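Local coordinates for cytochrome P450 (Bacillus subtilis subsp. subtilis, PDB 4RM4), which probably acts as a heme-dependent monooxygenase, using iron-bound molecular oxygen to oxidise its substrates, at residues I112-Q124 against L357-F370. Numbering follows the deposited sequence.
Sequences IQEITDELIQKFQ and LEANIALTSLISAF
Ser365 OG is held from two directions: it accepts a nearly straight hydrogen bond from Gln113 NE2 (2.9 Å) and donates its own to Ile361 O (2.7 Å). The pair joins two helices of the cytochrome P450 fold, 102-123 and 352-369, the latter following the loop of Cys349, by similarity the axial ligand of the heme iron; the axes of the stretches 112-123 and 357-369 cross at -38°, 9.6 Å apart at closest approach. Ser365 is a knob in the hole formed by Gln113, Thr116, Asp117 and Ile120, tightly fitted, its CB 3.4 Å from Thr116 CG2. The Gln113 chain, with CG anti to the backbone N (chi1 -174°) and bent at chi2, brings the amide obliquely across Ile361, its OE1 against CG2, and NE2 also donates a more bent bond to Asp117 OD1 from above the carboxylate plane. Both acceptors lie close to the amide plane, which should help hold the amide's rotation. A leucine in place of this glutamine would probably leave Ser365 OG without its cross-helix donor and Asp117 freer to turn. Thr116 OG1, bonded back to Ile112 O, rests against Ile361 CG2. At the end nearer the heme, Ile112 CD1 presses on Leu357 CD2 (3.5 Å). Toward the C-terminal ends, Ile120 CG2 meets Ala369 CB, while the Phe123 and Phe370 rings, planes 13° apart, meet at their margins beside Phe129. Leu366 CD1 approaches the edge of the Phe123 ring, 4.0 Å from CZ.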
loop_
_atom_site.group_PDB
_atom_site.type_symbol
_atom_site.label_atom_id
_atom_site.label_comp_id
_atom_site.label_asym_id
_atom_site.label_seq_id
_atom_site.Cartn_x
_atom_site.Cartn_y
_atom_site.Cartn_z
ATOM N N ILE A 112 -2.689 -18.074 -1.883
ATOM C CA ILE A 112 -3.252 -16.919 -1.197
ATOM C C ILE A 112 -4.645 -17.278 -0.693
ATOM O O ILE A 112 -5.041 -16.871 0.406
ATOM C CB ILE A 112 -3.292 -15.682 -2.116
ATOM C CG1 ILE A 112 -1.861 -15.351 -2.588
ATOM C CG2 ILE A 112 -3.961 -14.511 -1.393
ATOM C CD1 ILE A 112 -1.783 -14.388 -3.769
ATOM N N GLN A 113 -5.367 -18.067 -1.483
ATOM C CA GLN A 113 -6.693 -18.544 -1.094
ATOM C C GLN A 113 -6.620 -19.437 0.136
ATOM O O GLN A 113 -7.421 -19.308 1.063
ATOM C CB GLN A 113 -7.379 -19.277 -2.251
ATOM C CG GLN A 113 -8.831 -19.682 -1.966
ATOM C CD GLN A 113 -9.757 -18.491 -1.760
ATOM O OE1 GLN A 113 -10.014 -17.720 -2.686
ATOM N NE2 GLN A 113 -10.270 -18.342 -0.544
ATOM N N GLU A 114 -5.646 -20.341 0.150
ATOM C CA GLU A 114 -5.493 -21.261 1.264
ATOM C C GLU A 114 -5.154 -20.504 2.547
ATOM O O GLU A 114 -5.707 -20.786 3.606
ATOM C CB GLU A 114 -4.437 -22.315 0.925
ATOM C CG GLU A 114 -4.825 -23.181 -0.265
ATOM C CD GLU A 114 -3.680 -24.032 -0.803
ATOM O OE1 GLU A 114 -2.517 -23.795 -0.416
ATOM O OE2 GLU A 114 -3.949 -24.938 -1.619
ATOM N N ILE A 115 -4.262 -19.526 2.444
ATOM C CA ILE A 115 -3.906 -18.698 3.586
ATOM C C ILE A 115 -5.130 -17.952 4.125
ATOM O O ILE A 115 -5.359 -17.868 5.335
ATOM C CB ILE A 115 -2.843 -17.661 3.194
ATOM C CG1 ILE A 115 -1.509 -18.345 2.900
ATOM C CG2 ILE A 115 -2.678 -16.645 4.289
ATOM C CD1 ILE A 115 -0.536 -17.457 2.136
ATOM N N THR A 116 -5.896 -17.379 3.213
ATOM C CA THR A 116 -7.095 -16.643 3.580
ATOM C C THR A 116 -8.062 -17.560 4.321
ATOM O O THR A 116 -8.560 -17.217 5.394
ATOM C CB THR A 116 -7.793 -16.058 2.331
ATOM O OG1 THR A 116 -6.910 -15.119 1.693
ATOM C CG2 THR A 116 -9.071 -15.351 2.723
ATOM N N ASP A 117 -8.317 -18.732 3.758
ATOM C CA ASP A 117 -9.263 -19.656 4.383
ATOM C C ASP A 117 -8.800 -20.077 5.774
ATOM O O ASP A 117 -9.614 -20.241 6.678
ATOM C CB ASP A 117 -9.519 -20.877 3.497
ATOM C CG ASP A 117 -10.201 -20.516 2.195
ATOM O OD1 ASP A 117 -10.778 -19.408 2.112
ATOM O OD2 ASP A 117 -10.170 -21.339 1.256
ATOM N N GLU A 118 -7.490 -20.231 5.947
ATOM C CA GLU A 118 -6.938 -20.642 7.240
ATOM C C GLU A 118 -7.095 -19.568 8.309
ATOM O O GLU A 118 -7.379 -19.873 9.469
ATOM C CB GLU A 118 -5.469 -21.051 7.098
ATOM C CG GLU A 118 -5.272 -22.262 6.209
ATOM C CD GLU A 118 -3.883 -22.857 6.329
ATOM O OE1 GLU A 118 -3.080 -22.347 7.140
ATOM O OE2 GLU A 118 -3.598 -23.840 5.611
ATOM N N LEU A 119 -6.915 -18.307 7.918
ATOM C CA LEU A 119 -7.121 -17.196 8.837
ATOM C C LEU A 119 -8.566 -17.164 9.302
ATOM O O LEU A 119 -8.845 -17.059 10.495
ATOM C CB LEU A 119 -6.769 -15.866 8.162
ATOM C CG LEU A 119 -5.273 -15.586 8.046
ATOM C CD1 LEU A 119 -5.020 -14.408 7.105
ATOM C CD2 LEU A 119 -4.685 -15.332 9.419
ATOM N N ILE A 120 -9.478 -17.252 8.345
ATOM C CA ILE A 120 -10.904 -17.186 8.632
ATOM C C ILE A 120 -11.347 -18.299 9.592
ATOM O O ILE A 120 -12.122 -18.056 10.524
ATOM C CB ILE A 120 -11.737 -17.203 7.337
ATOM C CG1 ILE A 120 -11.456 -15.930 6.527
ATOM C CG2 ILE A 120 -13.215 -17.330 7.664
ATOM C CD1 ILE A 120 -12.203 -15.826 5.209
ATOM N N GLN A 121 -10.830 -19.507 9.374
ATOM C CA GLN A 121 -11.163 -20.660 10.210
ATOM C C GLN A 121 -10.963 -20.384 11.696
ATOM O O GLN A 121 -11.727 -20.879 12.530
ATOM C CB GLN A 121 -10.355 -21.895 9.787
ATOM C CG GLN A 121 -10.969 -22.689 8.643
ATOM C CD GLN A 121 -10.008 -23.699 8.038
ATOM O OE1 GLN A 121 -8.789 -23.565 8.162
ATOM N NE2 GLN A 121 -10.554 -24.714 7.371
ATOM N N LYS A 122 -9.950 -19.586 12.023
ATOM C CA LYS A 122 -9.635 -19.273 13.413
ATOM C C LYS A 122 -10.725 -18.452 14.109
ATOM O O LYS A 122 -10.901 -18.565 15.323
ATOM C CB LYS A 122 -8.281 -18.553 13.524
ATOM C CG LYS A 122 -7.077 -19.378 13.094
ATOM C CD LYS A 122 -5.771 -18.653 13.428
ATOM C CE LYS A 122 -4.556 -19.383 12.879
ATOM N NZ LYS A 122 -4.373 -20.729 13.494
ATOM N N PHE A 123 -11.455 -17.627 13.355
ATOM C CA PHE A 123 -12.502 -16.806 13.968
ATOM C C PHE A 123 -13.909 -17.060 13.420
ATOM O O PHE A 123 -14.838 -16.299 13.701
ATOM C CB PHE A 123 -12.143 -15.308 13.944
ATOM C CG PHE A 123 -11.938 -14.733 12.567
ATOM C CD1 PHE A 123 -12.976 -14.092 11.905
ATOM C CD2 PHE A 123 -10.702 -14.801 11.948
ATOM C CE1 PHE A 123 -12.785 -13.541 10.654
ATOM C CE2 PHE A 123 -10.506 -14.255 10.685
ATOM C CZ PHE A 123 -11.550 -13.624 10.040
ATOM N N GLN A 124 -14.050 -18.150 12.672
ATOM C CA GLN A 124 -15.293 -18.517 11.987
ATOM C C GLN A 124 -16.513 -18.696 12.904
ATOM O O GLN A 124 -17.655 -18.564 12.460
ATOM C CB GLN A 124 -15.063 -19.803 11.186
ATOM C CG GLN A 124 -16.312 -20.385 10.536
ATOM C CD GLN A 124 -16.641 -19.732 9.205
ATOM O OE1 GLN A 124 -16.083 -20.099 8.170
ATOM N NE2 GLN A 124 -17.553 -18.763 9.223
ATOM N N LEU A 357 -5.094 -8.779 -6.171
ATOM C CA LEU A 357 -5.370 -10.203 -5.954
ATOM C C LEU A 357 -5.638 -10.511 -4.489
ATOM O O LEU A 357 -6.614 -11.188 -4.158
ATOM C CB LEU A 357 -4.205 -11.068 -6.444
ATOM C CG LEU A 357 -4.356 -12.575 -6.214
ATOM C CD1 LEU A 357 -5.636 -13.121 -6.849
ATOM C CD2 LEU A 357 -3.136 -13.294 -6.760
ATOM N N GLU A 358 -4.755 -10.044 -3.607
ATOM C CA GLU A 358 -4.981 -10.236 -2.175
ATOM C C GLU A 358 -6.340 -9.681 -1.700
ATOM O O GLU A 358 -7.074 -10.349 -0.969
ATOM C CB GLU A 358 -3.830 -9.639 -1.363
ATOM C CG GLU A 358 -2.504 -10.363 -1.567
ATOM C CD GLU A 358 -1.469 -9.958 -0.538
ATOM O OE1 GLU A 358 -0.334 -9.614 -0.933
ATOM O OE2 GLU A 358 -1.793 -9.960 0.671
ATOM N N ALA A 359 -6.679 -8.468 -2.121
ATOM C CA ALA A 359 -7.930 -7.844 -1.693
ATOM C C ALA A 359 -9.147 -8.582 -2.235
ATOM O O ALA A 359 -10.129 -8.790 -1.516
ATOM C CB ALA A 359 -7.968 -6.379 -2.122
ATOM N N ASN A 360 -9.092 -8.966 -3.506
ATOM C CA ASN A 360 -10.224 -9.680 -4.093
ATOM C C ASN A 360 -10.477 -10.961 -3.315
ATOM O O ASN A 360 -11.607 -11.251 -2.926
ATOM C CB ASN A 360 -9.965 -10.000 -5.561
ATOM C CG ASN A 360 -11.138 -10.706 -6.224
ATOM O OD1 ASN A 360 -11.791 -11.559 -5.623
ATOM N ND2 ASN A 360 -11.418 -10.339 -7.465
ATOM N N ILE A 361 -9.412 -11.724 -3.097
ATOM C CA ILE A 361 -9.516 -12.981 -2.366
ATOM C C ILE A 361 -9.913 -12.781 -0.905
ATOM O O ILE A 361 -10.845 -13.419 -0.410
ATOM C CB ILE A 361 -8.220 -13.789 -2.464
ATOM C CG1 ILE A 361 -8.136 -14.429 -3.853
ATOM C CG2 ILE A 361 -8.162 -14.824 -1.345
ATOM C CD1 ILE A 361 -6.924 -15.288 -4.078
ATOM N N ALA A 362 -9.227 -11.874 -0.221
ATOM C CA ALA A 362 -9.583 -11.571 1.155
ATOM C C ALA A 362 -11.044 -11.141 1.289
ATOM O O ALA A 362 -11.767 -11.672 2.127
ATOM C CB ALA A 362 -8.665 -10.531 1.729
ATOM N N LEU A 363 -11.489 -10.193 0.466
ATOM C CA LEU A 363 -12.848 -9.666 0.626
ATOM C C LEU A 363 -13.899 -10.690 0.229
ATOM O O LEU A 363 -14.876 -10.907 0.954
ATOM C CB LEU A 363 -13.041 -8.387 -0.182
ATOM C CG LEU A 363 -12.096 -7.271 0.260
ATOM C CD1 LEU A 363 -12.114 -6.127 -0.729
ATOM C CD2 LEU A 363 -12.446 -6.800 1.676
ATOM N N THR A 364 -13.716 -11.323 -0.925
ATOM C CA THR A 364 -14.717 -12.288 -1.357
ATOM C C THR A 364 -14.834 -13.401 -0.316
ATOM O O THR A 364 -15.943 -13.825 0.028
ATOM C CB THR A 364 -14.432 -12.837 -2.772
ATOM O OG1 THR A 364 -15.492 -13.713 -3.177
ATOM C CG2 THR A 364 -13.144 -13.594 -2.781
ATOM N N SER A 365 -13.697 -13.832 0.224
ATOM C CA SER A 365 -13.679 -14.935 1.186
ATOM C C SER A 365 -14.326 -14.557 2.507
ATOM O O SER A 365 -15.075 -15.346 3.094
ATOM C CB SER A 365 -12.252 -15.414 1.430
ATOM O OG SER A 365 -11.658 -15.885 0.235
ATOM N N LEU A 366 -14.034 -13.352 2.987
ATOM C CA LEU A 366 -14.660 -12.882 4.216
ATOM C C LEU A 366 -16.179 -12.813 4.056
ATOM O O LEU A 366 -16.927 -13.324 4.895
ATOM C CB LEU A 366 -14.102 -11.509 4.590
ATOM C CG LEU A 366 -14.288 -11.011 6.019
ATOM C CD1 LEU A 366 -13.644 -11.977 7.010
ATOM C CD2 LEU A 366 -13.699 -9.613 6.158
ATOM N N ILE A 367 -16.639 -12.179 2.980
ATOM C CA ILE A 367 -18.065 -11.947 2.806
ATOM C C ILE A 367 -18.831 -13.256 2.600
ATOM O O ILE A 367 -19.995 -13.372 2.995
ATOM C CB ILE A 367 -18.356 -10.931 1.666
ATOM C CG1 ILE A 367 -17.677 -9.591 1.965
ATOM C CG2 ILE A 367 -19.849 -10.713 1.507
ATOM C CD1 ILE A 367 -17.901 -8.521 0.898
ATOM N N SER A 368 -18.175 -14.239 1.991
ATOM C CA SER A 368 -18.766 -15.564 1.800
ATOM C C SER A 368 -18.930 -16.308 3.128
ATOM O O SER A 368 -19.908 -17.036 3.336
ATOM C CB SER A 368 -17.898 -16.391 0.841
ATOM O OG SER A 368 -18.488 -17.645 0.543
ATOM N N ALA A 369 -17.969 -16.125 4.031
ATOM C CA ALA A 369 -17.987 -16.839 5.301
ATOM C C ALA A 369 -19.029 -16.298 6.268
ATOM O O ALA A 369 -19.459 -17.008 7.179
ATOM C CB ALA A 369 -16.607 -16.816 5.951
ATOM N N PHE A 370 -19.430 -15.046 6.075
ATOM C CA PHE A 370 -20.318 -14.381 7.026
ATOM C C PHE A 370 -21.562 -13.807 6.365
ATOM O O PHE A 370 -21.474 -12.920 5.512
ATOM C CB PHE A 370 -19.554 -13.302 7.795
ATOM C CG PHE A 370 -18.449 -13.853 8.649
ATOM C CD1 PHE A 370 -18.742 -14.541 9.815
ATOM C CD2 PHE A 370 -17.124 -13.724 8.266
ATOM C CE1 PHE A 370 -17.736 -15.069 10.604
ATOM C CE2 PHE A 370 -16.105 -14.255 9.048
ATOM C CZ PHE A 370 -16.416 -14.929 10.221
#